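Local coordinates for protein cellulase, glycosyl hydrolase family 5, TPS linker, domain X (Spirochaeta thermophila, PDB 5E9P) that probably helps a family 5 cellulase hold on to its substrate, as a type A carbohydrate-binding module that binds cellulose and xylan, at residues Y13-G17 / Y74-S79. Residues are numbered along the deposited sequence; the frame is centred on the assembly and turned at random. Where two conformers were deposited one is given.
Sequences YDGAG and YKSGVS
Tyr74 reaches across to the turn at Gly15-Ala16 and gives its phenol proton to the carbonyl of Gly15, OH to O 2.7 Å. The bond uses a lone pair of that oxygen and lies in the plane of the Tyr74 ring, which probably helps to fix the ring's rotation. With CG anti to the backbone N (chi1 173°), the ring of Tyr74 runs toward the turn, bringing the hydroxyl to Gly15. Tyr13, likewise anti, turns the CD2-CE2 edge of its own ring toward the face of Tyr74 in an offset T-shaped pair, with centroids 5.5 Å apart and planes at 79°; CD2 of Tyr13 comes 3.7 Å from CZ of Tyr74. Ser76 presses CB against the same Gly15 oxygen at 3.3 Å, while its OG reaches two residues ahead to donate to Val78 O, 2.9 Å away, bracing the 76-78 bend. CB of Ala16 lies 3.5 Å from Val78 O. Gly17 and Ser76 form an antiparallel hydrogen-bonded pair; a CB on Gly17 would run into the carbonyl oxygen of Ala16, so the position suits glycine. A water bridges the carbonyl oxygens of Asp14 and Ser79. The contact closes one end of the jelly-roll sandwich: residues 13-17 pass from strand 11-14 of one sheet to strand 17-23 of the other, where they meet strand 70-76, while the side chain of Tyr74 packs on Val83 of strand 82-85 and Leu45 of strand 44-47.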
loop_
_atom_site.group_PDB
_atom_site.type_symbol
_atom_site.label_atom_id
_atom_site.label_comp_id
_atom_site.label_asym_id
_atom_site.label_seq_id
_atom_site.Cartn_x
_atom_site.Cartn_y
_atom_site.Cartn_z
ATOM N N TYR A 13 -0.124 -5.986 -7.679
ATOM C CA TYR A 13 -0.781 -7.211 -7.345
ATOM C C TYR A 13 -2.248 -7.158 -7.732
ATOM O O TYR A 13 -2.892 -6.130 -7.529
ATOM C CB TYR A 13 -0.618 -7.507 -5.833
ATOM C CG TYR A 13 -1.277 -8.791 -5.417
ATOM C CD1 TYR A 13 -0.685 -10.030 -5.669
ATOM C CD2 TYR A 13 -2.501 -8.793 -4.794
ATOM C CE1 TYR A 13 -1.318 -11.209 -5.337
ATOM C CE2 TYR A 13 -3.146 -9.966 -4.465
ATOM C CZ TYR A 13 -2.535 -11.186 -4.714
ATOM O OH TYR A 13 -3.206 -12.334 -4.375
ATOM N N ASP A 14 -2.770 -8.250 -8.253
ATOM C CA ASP A 14 -4.205 -8.367 -8.569
ATOM C C ASP A 14 -4.704 -9.680 -8.080
ATOM O O ASP A 14 -4.282 -10.730 -8.614
ATOM C CB ASP A 14 -4.456 -8.223 -10.058
ATOM C CG ASP A 14 -4.108 -6.828 -10.554
ATOM O OD1 ASP A 14 -2.937 -6.569 -10.911
ATOM O OD2 ASP A 14 -5.002 -5.970 -10.594
ATOM N N GLY A 15 -5.576 -9.725 -7.071
ATOM C CA GLY A 15 -6.023 -10.987 -6.564
ATOM C C GLY A 15 -6.861 -10.903 -5.322
ATOM O O GLY A 15 -6.990 -9.887 -4.647
ATOM N N ALA A 16 -7.413 -11.998 -4.953
ATOM C CA ALA A 16 -8.116 -12.223 -3.737
ATOM C C ALA A 16 -7.197 -12.551 -2.579
ATOM O O ALA A 16 -6.150 -13.173 -2.727
ATOM C CB ALA A 16 -9.071 -13.389 -3.935
ATOM N N GLY A 17 -7.626 -12.198 -1.387
ATOM C CA GLY A 17 -7.020 -12.601 -0.147
ATOM C C GLY A 17 -6.671 -11.446 0.797
ATOM O O GLY A 17 -6.990 -10.292 0.536
ATOM N N TYR A 74 -3.754 -5.371 3.131
ATOM C CA TYR A 74 -4.634 -5.514 1.971
ATOM C C TYR A 74 -5.655 -6.588 2.254
ATOM O O TYR A 74 -5.330 -7.698 2.707
ATOM C CB TYR A 74 -3.752 -5.959 0.791
ATOM C CG TYR A 74 -4.392 -6.357 -0.516
ATOM C CD1 TYR A 74 -5.050 -7.572 -0.704
ATOM C CD2 TYR A 74 -4.264 -5.548 -1.642
ATOM C CE1 TYR A 74 -5.524 -7.968 -1.908
ATOM C CE2 TYR A 74 -4.752 -5.964 -2.871
ATOM C CZ TYR A 74 -5.370 -7.165 -3.013
ATOM O OH TYR A 74 -5.849 -7.485 -4.278
ATOM N N LYS A 75 -6.926 -6.324 1.885
ATOM C CA LYS A 75 -7.949 -7.361 1.859
ATOM C C LYS A 75 -8.808 -7.203 0.641
ATOM O O LYS A 75 -9.373 -6.133 0.397
ATOM C CB LYS A 75 -8.871 -7.248 3.082
ATOM C CG LYS A 75 -8.280 -7.437 4.449
ATOM C CD LYS A 75 -9.172 -7.301 5.616
ATOM C CE LYS A 75 -10.141 -8.449 5.733
ATOM N NZ LYS A 75 -10.987 -8.220 7.004
ATOM N N SER A 76 -8.956 -8.295 -0.128
ATOM C CA SER A 76 -9.846 -8.377 -1.247
ATOM C C SER A 76 -10.680 -9.650 -1.150
ATOM O O SER A 76 -10.131 -10.723 -0.971
ATOM C CB SER A 76 -9.107 -8.427 -2.599
ATOM O OG SER A 76 -10.058 -8.499 -3.633
ATOM N N GLY A 77 -11.959 -9.530 -1.402
ATOM C CA GLY A 77 -12.849 -10.647 -1.520
ATOM C C GLY A 77 -13.129 -11.130 -2.882
ATOM O O GLY A 77 -13.868 -12.105 -3.075
ATOM N N VAL A 78 -12.474 -10.510 -3.868
ATOM C CA VAL A 78 -12.722 -10.852 -5.289
ATOM C C VAL A 78 -11.430 -11.064 -6.023
ATOM O O VAL A 78 -10.310 -10.555 -5.652
ATOM C CB VAL A 78 -13.528 -9.763 -6.002
ATOM C CG1 VAL A 78 -14.905 -9.619 -5.387
ATOM C CG2 VAL A 78 -12.932 -8.419 -5.919
ATOM N N SER A 79 -11.588 -11.698 -7.182
ATOM C CA SER A 79 -10.481 -11.996 -7.947
ATOM C C SER A 79 -9.693 -10.801 -8.494
ATOM O O SER A 79 -8.472 -10.834 -8.837
ATOM C CB SER A 79 -11.160 -12.808 -9.167
ATOM O OG SER A 79 -10.306 -12.790 -10.178
HETATM O O HOH W 1 -6.289 -11.448 -10.633
#